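Side-chain contacts in mitochondrial enolase superfamily member 1 (PDB 4A35), which catalyses the magnesium-dependent dehydration of L-fuconate to 2-keto-3-deoxy-L-fuconate, a step in the breakdown of L-fucose: residues D227-D230 with D231-R234; S266-A269 with K270-P273; W136-L139 with V140-P144; E178-K181 with Q182-Q186; N71-A74 with H75-L78. All blocks are in the same frame, centred on the assembly; numbering follows the deposited sequence.

All five contacts are local, within helical turns or at the ends of helices, and four of them pair up in space. Contacts 1 and 2, with centres about 12 Å apart, join neighbouring helices of the barrel domain: M232 CE lies 3.4 Å from K267 O. The R234 side chain of contact 1 comes within about 5 Å of that of K223, the probable proton donor/acceptor, and about 13 Å from a bound magnesium ion. Contacts 3 and 4, about 15 Å apart between centres, are tied by a salt bridge from K137 NZ to E180 OE1 (2.9 Å). Contact 5, in the N-terminal domain, stands apart, its nearest atoms about 15 Å from those of contact 3.

Contact 1 of 5, residues D227-D230 with D231-R234; sequences DLQD and DMRR
D230 holds two arginines of the next turn, R233 and R234, at once. Its CB lies beside the start of the next peptide, 3.3 Å from D231 N, and CG stands opposite the backbone N (chi1 -172°), which turns the carboxylate out beside the helix toward both arginines. OD1 takes both R233 NE (3.0 Å) and R233 NH2 (2.8 Å), a side-on grip in which the oxygen lies in the guanidinium plane. OD2 receives R234 NE at 2.9 Å, the donor coming from above the carboxylate plane. An alanine at D230 would remove the charge the two guanidinium groups share and is likely to leave R233 to D202 and R234 to D231. All this occupies the first two turns of helix 228-242, within the beta-alpha-beta unit between strands 219-223 and 247-251 of the barrel; D227 is its N-cap, OD1 accepting from D230 N at 2.9 Å. D231 OD1 makes a salt bridge with R234 NH2 (2.9 Å), and its OD2 accepts from G225 N. R233 also pairs with D202, and R234 NH2 donates to the main-chain O of K223, whose side chain is the probable proton donor/acceptor. On the apolar flank, L228 CD1 meets M232 CE at 3.9 Å.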
loop_
_atom_site.group_PDB
_atom_site.type_symbol
_atom_site.label_atom_id
_atom_site.label_comp_id
_atom_site.label_asym_id
_atom_site.label_seq_id
_atom_site.Cartn_x
_atom_site.Cartn_y
_atom_site.Cartn_z
ATOM N N ASP A 227 15.078 -12.540 18.372
ATOM C CA ASP A 227 15.528 -13.127 19.628
ATOM C C ASP A 227 16.708 -12.318 20.154
ATOM O O ASP A 227 17.768 -12.295 19.534
ATOM C CB ASP A 227 15.912 -14.617 19.412
ATOM C CG ASP A 227 16.275 -15.309 20.725
ATOM O OD1 ASP A 227 17.334 -14.960 21.320
ATOM O OD2 ASP A 227 15.453 -16.103 21.218
ATOM N N LEU A 228 16.494 -11.627 21.278
ATOM C CA LEU A 228 17.503 -10.739 21.853
ATOM C C LEU A 228 18.821 -11.443 22.153
ATOM O O LEU A 228 19.862 -10.883 21.830
ATOM C CB LEU A 228 16.953 -10.078 23.138
ATOM C CG LEU A 228 17.856 -9.077 23.840
ATOM C CD1 LEU A 228 18.292 -7.951 22.902
ATOM C CD2 LEU A 228 17.169 -8.542 25.073
ATOM N N GLN A 229 18.786 -12.608 22.823
ATOM C CA GLN A 229 20.022 -13.347 23.171
ATOM C C GLN A 229 20.800 -13.721 21.896
ATOM O O GLN A 229 22.015 -13.546 21.867
ATOM C CB GLN A 229 19.723 -14.591 24.021
ATOM C CG GLN A 229 19.300 -14.271 25.484
ATOM C CD GLN A 229 19.899 -12.999 26.083
ATOM O OE1 GLN A 229 19.184 -12.013 26.361
ATOM N NE2 GLN A 229 21.222 -12.979 26.269
ATOM N N ASP A 230 20.090 -14.162 20.825
ATOM C CA ASP A 230 20.727 -14.475 19.531
ATOM C C ASP A 230 21.354 -13.204 18.936
ATOM O O ASP A 230 22.458 -13.275 18.373
ATOM C CB ASP A 230 19.751 -15.142 18.525
ATOM C CG ASP A 230 20.459 -15.650 17.250
ATOM O OD1 ASP A 230 21.286 -16.602 17.357
ATOM O OD2 ASP A 230 20.144 -15.134 16.135
ATOM N N ASP A 231 20.668 -12.030 19.088
ATOM C CA ASP A 231 21.205 -10.763 18.591
ATOM C C ASP A 231 22.482 -10.404 19.340
ATOM O O ASP A 231 23.454 -10.001 18.724
ATOM C CB ASP A 231 20.176 -9.625 18.706
ATOM C CG ASP A 231 18.965 -9.751 17.807
ATOM O OD1 ASP A 231 19.037 -10.519 16.802
ATOM O OD2 ASP A 231 17.941 -9.068 18.086
ATOM N N MET A 232 22.496 -10.590 20.652
ATOM C CA MET A 232 23.706 -10.304 21.420
ATOM C C MET A 232 24.840 -11.258 21.042
ATOM O O MET A 232 25.949 -10.765 20.802
ATOM C CB MET A 232 23.429 -10.324 22.899
ATOM C CG MET A 232 23.163 -8.924 23.394
ATOM S SD MET A 232 22.452 -9.076 24.987
ATOM C CE MET A 232 21.521 -7.653 25.028
ATOM N N ARG A 233 24.545 -12.570 20.865
ATOM C CA ARG A 233 25.532 -13.569 20.426
ATOM C C ARG A 233 26.197 -13.140 19.085
ATOM O O ARG A 233 27.424 -13.122 18.996
ATOM C CB ARG A 233 24.879 -14.977 20.263
ATOM C CG ARG A 233 25.734 -16.007 19.453
ATOM C CD ARG A 233 25.004 -17.320 19.210
ATOM N NE ARG A 233 24.090 -17.279 18.060
ATOM C CZ ARG A 233 24.409 -17.605 16.802
ATOM N NH1 ARG A 233 25.657 -17.977 16.492
ATOM N NH2 ARG A 233 23.486 -17.558 15.841
ATOM N N ARG A 234 25.387 -12.812 18.056
ATOM C CA ARG A 234 25.902 -12.484 16.733
ATOM C C ARG A 234 26.564 -11.092 16.665
ATOM O O ARG A 234 27.558 -10.937 15.946
ATOM C CB ARG A 234 24.821 -12.653 15.647
ATOM C CG ARG A 234 24.396 -14.133 15.440
ATOM C CD ARG A 234 23.392 -14.267 14.303
ATOM N NE ARG A 234 22.169 -13.629 14.742
ATOM C CZ ARG A 234 21.675 -12.509 14.231
ATOM N NH1 ARG A 234 22.231 -11.960 13.148
ATOM N NH2 ARG A 234 20.612 -11.935 14.782
HETATM O O HOH W 1 17.048 -12.031 16.179
HETATM O O HOH W 2 20.639 -16.870 14.311
#

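Contact 2 of 5, residues S266-A269 with K270-P273; sequences SKLA and KFKP
The C-terminal end of helix 258-268 tightens into a 3-10 turn here, and L268 and F271 pack together across it. L268 CD2 sits 3.8 Å from F271 CE2, the two side chains crossing at a slant. F271 also folds back on the turn itself, its CD2 lying 3.4 Å from L268 O, the carbonyl that accepts F271 N at 3.1 Å. The next bond of the same spacing, K272 N to A269 O, is shorter at 2.8 Å; in both cases the donor stands well above the carbonyl plane. K270 covers a face of F271: with CG wedged between its own backbone N and carbonyl carbon (chi1 60°), that methylene rests above the centre of the F271 ring. In the alternating strands and helices of the barrel, this is the exit from one helix toward strand 275-277, and K272 adopts left-handed backbone angles before P273 leads on. The F271 ring is buried against C235 and Q236 of helix 228-242 and against L248 and M250 of strand 247-251. An alanine in place of F271 would probably open a gap where the ring lies against that helix and that strand and deprive L268 CD2 of this neighbour. Waters knit the exposed side: one donates to A269 O at 3.2 Å and accepts from K272 NZ at 2.5 Å, while another joins S266 O to K270 N through a weaker bond to the amide.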
loop_
_atom_site.group_PDB
_atom_site.type_symbol
_atom_site.label_atom_id
_atom_site.label_comp_id
_atom_site.label_asym_id
_atom_site.label_seq_id
_atom_site.Cartn_x
_atom_site.Cartn_y
_atom_site.Cartn_z
ATOM N N SER A 266 18.045 -0.353 23.545
ATOM C CA SER A 266 18.790 0.063 24.742
ATOM C C SER A 266 19.760 -1.055 25.164
ATOM O O SER A 266 20.836 -0.775 25.702
ATOM C CB SER A 266 17.842 0.395 25.896
ATOM O OG SER A 266 17.361 -0.787 26.511
ATOM N N LYS A 267 19.390 -2.335 24.880
ATOM C CA LYS A 267 20.197 -3.514 25.229
ATOM C C LYS A 267 21.299 -3.792 24.167
ATOM O O LYS A 267 22.342 -4.395 24.488
ATOM C CB LYS A 267 19.279 -4.728 25.404
ATOM C CG LYS A 267 18.475 -4.597 26.699
ATOM C CD LYS A 267 17.286 -5.494 26.698
ATOM C CE LYS A 267 16.587 -5.552 28.031
ATOM N NZ LYS A 267 15.301 -6.301 27.925
ATOM N N LEU A 268 21.045 -3.398 22.899
ATOM C CA LEU A 268 22.029 -3.595 21.798
ATOM C C LEU A 268 22.954 -2.371 21.604
ATOM O O LEU A 268 23.897 -2.429 20.805
ATOM C CB LEU A 268 21.306 -3.903 20.460
ATOM C CG LEU A 268 20.580 -5.240 20.405
ATOM C CD1 LEU A 268 19.852 -5.424 19.086
ATOM C CD2 LEU A 268 21.512 -6.437 20.817
ATOM N N ALA A 269 22.673 -1.247 22.320
ATOM C CA ALA A 269 23.456 -0.038 22.155
ATOM C C ALA A 269 24.940 -0.231 22.508
ATOM O O ALA A 269 25.786 0.471 21.930
ATOM C CB ALA A 269 22.862 1.097 22.990
ATOM N N LYS A 270 25.272 -1.237 23.358
ATOM C CA LYS A 270 26.667 -1.506 23.749
ATOM C C LYS A 270 27.526 -1.855 22.516
ATOM O O LYS A 270 28.721 -1.643 22.554
ATOM C CB LYS A 270 26.756 -2.619 24.812
ATOM C CG LYS A 270 26.194 -3.994 24.380
ATOM C CD LYS A 270 26.186 -4.951 25.576
ATOM C CE LYS A 270 25.489 -6.263 25.321
ATOM N NZ LYS A 270 25.483 -7.113 26.561
ATOM N N PHE A 271 26.906 -2.343 21.425
ATOM C CA PHE A 271 27.643 -2.709 20.209
ATOM C C PHE A 271 27.928 -1.472 19.331
ATOM O O PHE A 271 28.580 -1.586 18.287
ATOM C CB PHE A 271 26.885 -3.810 19.424
ATOM C CG PHE A 271 26.702 -5.048 20.279
ATOM C CD1 PHE A 271 27.801 -5.825 20.662
ATOM C CD2 PHE A 271 25.437 -5.424 20.726
ATOM C CE1 PHE A 271 27.633 -6.953 21.472
ATOM C CE2 PHE A 271 25.266 -6.554 21.520
ATOM C CZ PHE A 271 26.370 -7.320 21.894
ATOM N N LYS A 272 27.495 -0.283 19.794
ATOM C CA LYS A 272 27.685 1.003 19.107
ATOM C C LYS A 272 27.268 0.939 17.621
ATOM O O LYS A 272 28.059 1.281 16.711
ATOM C CB LYS A 272 29.131 1.541 19.235
ATOM C CG LYS A 272 29.691 1.548 20.669
ATOM C CD LYS A 272 28.875 2.409 21.603
ATOM C CE LYS A 272 29.629 2.673 22.900
ATOM N NZ LYS A 272 28.708 3.151 23.968
ATOM N N PRO A 273 25.990 0.577 17.363
ATOM C CA PRO A 273 25.507 0.586 15.960
ATOM C C PRO A 273 25.393 2.016 15.379
ATOM O O PRO A 273 24.995 2.936 16.100
ATOM C CB PRO A 273 24.116 -0.060 16.071
ATOM C CG PRO A 273 23.658 0.223 17.449
ATOM C CD PRO A 273 24.919 0.185 18.315
HETATM O O HOH W 3 23.584 -1.473 25.672
HETATM O O HOH W 4 22.756 -5.379 27.069
HETATM O O HOH W 5 26.190 3.040 23.769
#

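Contact 3 of 5, residues W136-L139 with V140-P144; sequences WKLL and VDMDP
K137 leaves the backbone with CG trans to its own N (chi1 -176°) and then bends at chi2, 57°, which swings the ammonium group over to D141, one turn further on. D141 has a different setting, CG beside its own N (chi1 -73°), and the two side chains meet at an angle. This is an i to i+4 salt bridge on helix 135-141, the short helix that follows helix 110-131. K137 NZ donates to D141 OD1 at 2.8 Å from the syn side of the carboxylate, while the methylene before it, CE, lies 3.3 Å from OD2. Each charge has a further mate: K137 NZ also pairs with E180 of helix 176-186, and D141 OD2 with K133, so the bridge is one link in a longer chain of opposite charges.

On the buried side, W136 and V140 lie alongside, pointing the same way, with V140 CG2 at the edge of the indole, 4.0 Å from CE3. K137 CB covers part of one indole face toward its rim. W136 NE1 donates to P410 O, and the ring also meets H368.

At the C-terminal end the helix tightens: M142 N turns back to L139 O, 3.1 Å away, approaching from well above the carbonyl plane. M142 is bent at chi3, and its terminal methyl CE fits against two leucines, 3.9 Å from L138 CG and 4.0 Å from L139 CD2.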
loop_
_atom_site.group_PDB
_atom_site.type_symbol
_atom_site.label_atom_id
_atom_site.label_comp_id
_atom_site.label_asym_id
_atom_site.label_seq_id
_atom_site.Cartn_x
_atom_site.Cartn_y
_atom_site.Cartn_z
ATOM N N TRP A 136 22.848 6.296 -14.988
ATOM C CA TRP A 136 23.442 7.359 -14.145
ATOM C C TRP A 136 23.946 8.561 -15.011
ATOM O O TRP A 136 23.700 9.724 -14.667
ATOM C CB TRP A 136 24.566 6.834 -13.226
ATOM C CG TRP A 136 25.856 6.442 -13.915
ATOM C CD1 TRP A 136 26.229 5.184 -14.293
ATOM C CD2 TRP A 136 26.958 7.310 -14.255
ATOM N NE1 TRP A 136 27.467 5.214 -14.904
ATOM C CE2 TRP A 136 27.957 6.500 -14.861
ATOM C CE3 TRP A 136 27.190 8.696 -14.127
ATOM C CZ2 TRP A 136 29.172 7.022 -15.329
ATOM C CZ3 TRP A 136 28.406 9.217 -14.603
ATOM C CH2 TRP A 136 29.364 8.386 -15.213
ATOM N N LYS A 137 24.526 8.262 -16.189
ATOM C CA LYS A 137 25.120 9.266 -17.066
ATOM C C LYS A 137 24.052 9.997 -17.828
ATOM O O LYS A 137 24.146 11.214 -17.993
ATOM C CB LYS A 137 26.165 8.627 -18.001
ATOM C CG LYS A 137 26.912 9.624 -18.908
ATOM C CD LYS A 137 27.635 10.745 -18.128
ATOM C CE LYS A 137 28.627 11.504 -19.015
ATOM N NZ LYS A 137 28.928 12.854 -18.428
ATOM N N LEU A 138 22.977 9.276 -18.211
ATOM C CA LEU A 138 21.820 9.900 -18.861
ATOM C C LEU A 138 21.255 10.970 -17.935
ATOM O O LEU A 138 20.944 12.087 -18.385
ATOM C CB LEU A 138 20.741 8.816 -19.163
ATOM C CG LEU A 138 19.393 9.323 -19.725
ATOM C CD1 LEU A 138 19.596 9.796 -21.185
ATOM C CD2 LEU A 138 18.298 8.200 -19.631
ATOM N N LEU A 139 21.118 10.622 -16.628
ATOM C CA LEU A 139 20.591 11.551 -15.627
ATOM C C LEU A 139 21.533 12.730 -15.414
ATOM O O LEU A 139 21.082 13.893 -15.429
ATOM C CB LEU A 139 20.345 10.804 -14.305
ATOM C CG LEU A 139 19.175 9.809 -14.352
ATOM C CD1 LEU A 139 19.140 8.969 -13.079
ATOM C CD2 LEU A 139 17.837 10.553 -14.601
ATOM N N VAL A 140 22.824 12.436 -15.180
ATOM C CA VAL A 140 23.879 13.489 -15.003
ATOM C C VAL A 140 23.876 14.515 -16.176
ATOM O O VAL A 140 23.971 15.720 -15.928
ATOM C CB VAL A 140 25.278 12.851 -14.801
ATOM C CG1 VAL A 140 26.438 13.845 -15.058
ATOM C CG2 VAL A 140 25.390 12.223 -13.403
ATOM N N ASP A 141 23.748 14.040 -17.429
ATOM C CA ASP A 141 23.804 14.889 -18.614
ATOM C C ASP A 141 22.505 15.602 -18.937
ATOM O O ASP A 141 22.517 16.505 -19.764
ATOM C CB ASP A 141 24.258 14.060 -19.824
ATOM C CG ASP A 141 25.743 13.684 -19.810
ATOM O OD1 ASP A 141 26.499 14.194 -18.903
ATOM O OD2 ASP A 141 26.169 12.937 -20.718
ATOM N N MET A 142 21.396 15.245 -18.251
ATOM C CA MET A 142 20.072 15.777 -18.526
ATOM C C MET A 142 19.965 17.226 -18.115
ATOM O O MET A 142 20.435 17.623 -17.046
ATOM C CB MET A 142 19.022 14.954 -17.756
ATOM C CG MET A 142 17.773 14.806 -18.490
ATOM S SD MET A 142 16.604 13.756 -17.606
ATOM C CE MET A 142 17.115 12.096 -18.244
ATOM N N ASP A 143 19.352 18.020 -18.970
ATOM C CA ASP A 143 19.075 19.413 -18.676
ATOM C C ASP A 143 18.160 19.461 -17.403
ATOM O O ASP A 143 17.176 18.688 -17.376
ATOM C CB ASP A 143 18.351 19.991 -19.910
ATOM C CG ASP A 143 17.972 21.440 -19.797
ATOM O OD1 ASP A 143 16.966 21.732 -19.131
ATOM O OD2 ASP A 143 18.627 22.273 -20.449
ATOM N N PRO A 144 18.422 20.289 -16.362
ATOM C CA PRO A 144 17.515 20.281 -15.186
ATOM C C PRO A 144 16.015 20.417 -15.536
ATOM O O PRO A 144 15.209 19.758 -14.910
ATOM C CB PRO A 144 18.021 21.460 -14.350
ATOM C CG PRO A 144 19.520 21.492 -14.663
ATOM C CD PRO A 144 19.563 21.219 -16.150
HETATM O O HOH W 6 20.554 16.467 -14.469
#

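Contact 4 of 5, residues E178-K181 with Q182-Q186; sequences EREK and QMLAQ
The carboxylate of E180 is the flat group that meets the following turn: its OE2 corner lies 4.0 Å from L184 CD1, and the CH2 corner of the W136 indole, from helix 135-141, meets OE2 near the plane of the ring, at its edge. The other oxygen, OE1, forms a salt bridge with K137 NZ. The guanidinium of R179 turns away from this pair, NH1 donating to I174 O and NH2 to I375 O, the second a carbonyl of helix 362-377.

Both residues belong to helix 176-186, which leads into strand 188-192. Regular i to i+4 backbone bonds run through it, from Q182 N to E178 O at 2.9 Å up to A185 N and K181 O at 3.0 Å. Within this frame E180 and L184 stand one turn apart and lie side by side, pointing the same way. CG of E180 stands anti to the backbone N (chi1 178°), which puts it 4.0 Å from L184 CD1, and the chain runs on extended to the carboxylate; the leucine also closes on the backbone, its CG lying 3.4 Å from E180 O.

M183 is turned the other way. Its CG lies 3.4 Å from R179 O, and bends at chi2 and chi3 take the sulfur end off toward Y374 and I375. Its side chain comes within about 7 Å of a bound magnesium ion, probably the one held by Y188, D373 and S380. Near the end of the helix, A185 CB rests 3.4 Å from K181 O.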
loop_
_atom_site.group_PDB
_atom_site.type_symbol
_atom_site.label_atom_id
_atom_site.label_comp_id
_atom_site.label_asym_id
_atom_site.label_seq_id
_atom_site.Cartn_x
_atom_site.Cartn_y
_atom_site.Cartn_z
ATOM N N GLU A 178 34.180 17.267 -11.624
ATOM C CA GLU A 178 35.088 16.800 -10.555
ATOM C C GLU A 178 34.455 15.584 -9.830
ATOM O O GLU A 178 35.140 14.570 -9.633
ATOM C CB GLU A 178 35.432 17.936 -9.570
ATOM C CG GLU A 178 36.308 19.040 -10.200
ATOM C CD GLU A 178 35.567 20.102 -11.015
ATOM O OE1 GLU A 178 34.330 19.991 -11.185
ATOM O OE2 GLU A 178 36.241 21.013 -11.540
ATOM N N ARG A 179 33.146 15.654 -9.514
ATOM C CA ARG A 179 32.453 14.536 -8.856
ATOM C C ARG A 179 32.314 13.314 -9.784
ATOM O O ARG A 179 32.525 12.175 -9.324
ATOM C CB ARG A 179 31.116 14.975 -8.283
ATOM C CG ARG A 179 31.370 15.894 -7.070
ATOM C CD ARG A 179 30.099 16.131 -6.270
ATOM N NE ARG A 179 29.043 16.814 -7.044
ATOM C CZ ARG A 179 29.014 18.126 -7.309
ATOM N NH1 ARG A 179 29.984 18.928 -6.871
ATOM N NH2 ARG A 179 28.008 18.644 -8.004
ATOM N N GLU A 180 32.004 13.522 -11.081
ATOM C CA GLU A 180 31.972 12.392 -12.004
ATOM C C GLU A 180 33.380 11.753 -12.111
ATOM O O GLU A 180 33.483 10.528 -12.034
ATOM C CB GLU A 180 31.418 12.779 -13.373
ATOM C CG GLU A 180 31.441 11.605 -14.345
ATOM C CD GLU A 180 30.776 11.896 -15.667
ATOM O OE1 GLU A 180 29.882 12.770 -15.689
ATOM O OE2 GLU A 180 31.139 11.249 -16.677
ATOM N N LYS A 181 34.475 12.574 -12.189
ATOM C CA LYS A 181 35.837 12.028 -12.201
ATOM C C LYS A 181 36.103 11.195 -10.971
ATOM O O LYS A 181 36.648 10.094 -11.099
ATOM C CB LYS A 181 36.913 13.134 -12.301
ATOM C CG LYS A 181 37.488 13.319 -13.692
ATOM C CD LYS A 181 37.137 14.683 -14.265
ATOM C CE LYS A 181 37.960 15.049 -15.476
ATOM N NZ LYS A 181 37.524 16.350 -16.049
ATOM N N GLN A 182 35.661 11.674 -9.792
ATOM C CA GLN A 182 35.853 10.984 -8.493
ATOM C C GLN A 182 35.165 9.594 -8.497
ATOM O O GLN A 182 35.754 8.577 -8.082
ATOM C CB GLN A 182 35.282 11.860 -7.366
ATOM C CG GLN A 182 35.217 11.175 -6.003
ATOM C CD GLN A 182 36.582 10.741 -5.499
ATOM O OE1 GLN A 182 37.593 11.426 -5.686
ATOM N NE2 GLN A 182 36.621 9.605 -4.815
ATOM N N MET A 183 33.932 9.563 -9.012
ATOM C CA MET A 183 33.135 8.352 -9.135
ATOM C C MET A 183 33.833 7.345 -10.058
ATOM O O MET A 183 33.969 6.183 -9.681
ATOM C CB MET A 183 31.710 8.674 -9.639
ATOM C CG MET A 183 30.860 9.271 -8.550
ATOM S SD MET A 183 30.494 8.183 -7.076
ATOM C CE MET A 183 31.762 8.711 -5.906
ATOM N N LEU A 184 34.341 7.807 -11.220
ATOM C CA LEU A 184 34.980 6.904 -12.168
ATOM C C LEU A 184 36.295 6.374 -11.616
ATOM O O LEU A 184 36.664 5.244 -11.905
ATOM C CB LEU A 184 35.206 7.614 -13.528
ATOM C CG LEU A 184 33.909 7.989 -14.291
ATOM C CD1 LEU A 184 34.217 8.982 -15.444
ATOM C CD2 LEU A 184 33.116 6.711 -14.761
ATOM N N ALA A 185 36.981 7.178 -10.786
ATOM C CA ALA A 185 38.279 6.770 -10.279
ATOM C C ALA A 185 38.187 5.836 -9.063
ATOM O O ALA A 185 39.002 4.923 -8.980
ATOM C CB ALA A 185 39.113 7.996 -9.950
ATOM N N GLN A 186 37.217 6.046 -8.138
ATOM C CA GLN A 186 37.172 5.334 -6.872
ATOM C C GLN A 186 35.848 4.641 -6.547
ATOM O O GLN A 186 35.822 3.852 -5.609
ATOM C CB GLN A 186 37.515 6.327 -5.710
ATOM C CG GLN A 186 38.902 7.017 -5.901
ATOM C CD GLN A 186 40.110 6.088 -5.889
ATOM O OE1 GLN A 186 40.062 4.969 -5.372
ATOM N NE2 GLN A 186 41.215 6.529 -6.468
#

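Contact 5 of 5, residues N71-A74 with H75-L78; sequences NALA and HHVL
A74 and L78 meet across a tight turn, A74 CB lying 4.2 Å from L78 CD1. The carbonyl of A74 draws that turn together, since A74 O accepts both V77 N and L78 N at 3.0 Å, the second nearly in line with the C=O bond. One residue earlier H76 N bonds to L73 O, also at 3.0 Å, and the imidazole of H76 follows, its CD2 4.1 Å from L73 CD2. H75 folds back to a carbonyl three residues earlier: with CG set between its own N and carbonyl carbon (chi1 71°), ring atom CD2 comes 3.1 Å from A72 O, which lies at the ring edge. A water bridges N71 O and H75 N. In turn H75 CE1 stands over one face of the H76 ring, toward its rim, and H76 NE2 is hydrogen-bonded to D99, which limits the rotation of that imidazole. The turn ends helix 63-73 in the N-terminal domain, where V77 packs on I7 and L10 of strand 7-16, on F92 of helix 89-97 and on V123 of helix 110-131. L73 fills in against L96 of helix 89-97 and A115 of helix 110-131, while A72 touches E64 of the second subunit.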
loop_
_atom_site.group_PDB
_atom_site.type_symbol
_atom_site.label_atom_id
_atom_site.label_comp_id
_atom_site.label_asym_id
_atom_site.label_seq_id
_atom_site.Cartn_x
_atom_site.Cartn_y
_atom_site.Cartn_z
ATOM N N ASN A 71 0.680 -7.185 -16.671
ATOM C CA ASN A 71 -0.248 -7.431 -17.790
ATOM C C ASN A 71 -1.397 -6.408 -17.817
ATOM O O ASN A 71 -1.774 -5.969 -18.912
ATOM C CB ASN A 71 -0.773 -8.891 -17.770
ATOM C CG ASN A 71 0.329 -9.854 -18.200
ATOM O OD1 ASN A 71 1.154 -9.518 -19.065
ATOM N ND2 ASN A 71 0.364 -11.073 -17.652
ATOM N N ALA A 72 -1.919 -5.980 -16.627
ATOM C CA ALA A 72 -2.974 -4.954 -16.540
ATOM C C ALA A 72 -2.465 -3.593 -16.990
ATOM O O ALA A 72 -3.243 -2.794 -17.528
ATOM C CB ALA A 72 -3.529 -4.878 -15.102
ATOM N N LEU A 73 -1.172 -3.310 -16.774
ATOM C CA LEU A 73 -0.634 -2.005 -17.165
ATOM C C LEU A 73 -0.142 -1.944 -18.596
ATOM O O LEU A 73 0.034 -0.843 -19.134
ATOM C CB LEU A 73 0.558 -1.650 -16.246
ATOM C CG LEU A 73 0.195 -1.280 -14.801
ATOM C CD1 LEU A 73 1.425 -1.392 -13.884
ATOM C CD2 LEU A 73 -0.478 0.089 -14.731
ATOM N N ALA A 74 0.149 -3.114 -19.190
ATOM C CA ALA A 74 0.794 -3.228 -20.518
ATOM C C ALA A 74 0.158 -2.361 -21.634
ATOM O O ALA A 74 0.905 -1.781 -22.439
ATOM C CB ALA A 74 0.851 -4.685 -20.975
ATOM N N HIS A 75 -1.194 -2.261 -21.686
ATOM C CA HIS A 75 -1.870 -1.492 -22.759
ATOM C C HIS A 75 -1.433 0.031 -22.758
ATOM O O HIS A 75 -1.503 0.688 -23.810
ATOM C CB HIS A 75 -3.391 -1.637 -22.664
ATOM C CG HIS A 75 -3.968 -0.915 -21.474
ATOM N ND1 HIS A 75 -4.519 0.348 -21.597
ATOM C CD2 HIS A 75 -4.048 -1.301 -20.177
ATOM C CE1 HIS A 75 -4.925 0.689 -20.374
ATOM N NE2 HIS A 75 -4.682 -0.270 -19.494
ATOM N N HIS A 76 -0.976 0.565 -21.588
ATOM C CA HIS A 76 -0.482 1.965 -21.469
ATOM C C HIS A 76 0.853 2.181 -22.183
ATOM O O HIS A 76 1.137 3.311 -22.580
ATOM C CB HIS A 76 -0.291 2.416 -20.000
ATOM C CG HIS A 76 -1.567 2.604 -19.220
ATOM N ND1 HIS A 76 -2.586 3.443 -19.672
ATOM C CD2 HIS A 76 -1.976 2.001 -18.078
ATOM C CE1 HIS A 76 -3.556 3.345 -18.761
ATOM N NE2 HIS A 76 -3.201 2.536 -17.760
ATOM N N VAL A 77 1.682 1.121 -22.340
ATOM C CA VAL A 77 2.996 1.297 -22.968
ATOM C C VAL A 77 2.987 0.756 -24.406
ATOM O O VAL A 77 3.730 1.261 -25.240
ATOM C CB VAL A 77 4.135 0.676 -22.080
ATOM C CG1 VAL A 77 4.129 -0.850 -22.104
ATOM C CG2 VAL A 77 5.516 1.238 -22.431
ATOM N N LEU A 78 2.130 -0.218 -24.708
ATOM C CA LEU A 78 2.070 -0.824 -26.031
ATOM C C LEU A 78 1.525 0.166 -27.070
ATOM O O LEU A 78 0.611 0.947 -26.770
ATOM C CB LEU A 78 1.207 -2.099 -26.007
ATOM C CG LEU A 78 1.867 -3.348 -25.360
ATOM C CD1 LEU A 78 0.807 -4.451 -25.154
ATOM C CD2 LEU A 78 3.035 -3.882 -26.235
HETATM O O HOH W 7 -2.996 -4.251 -20.554
#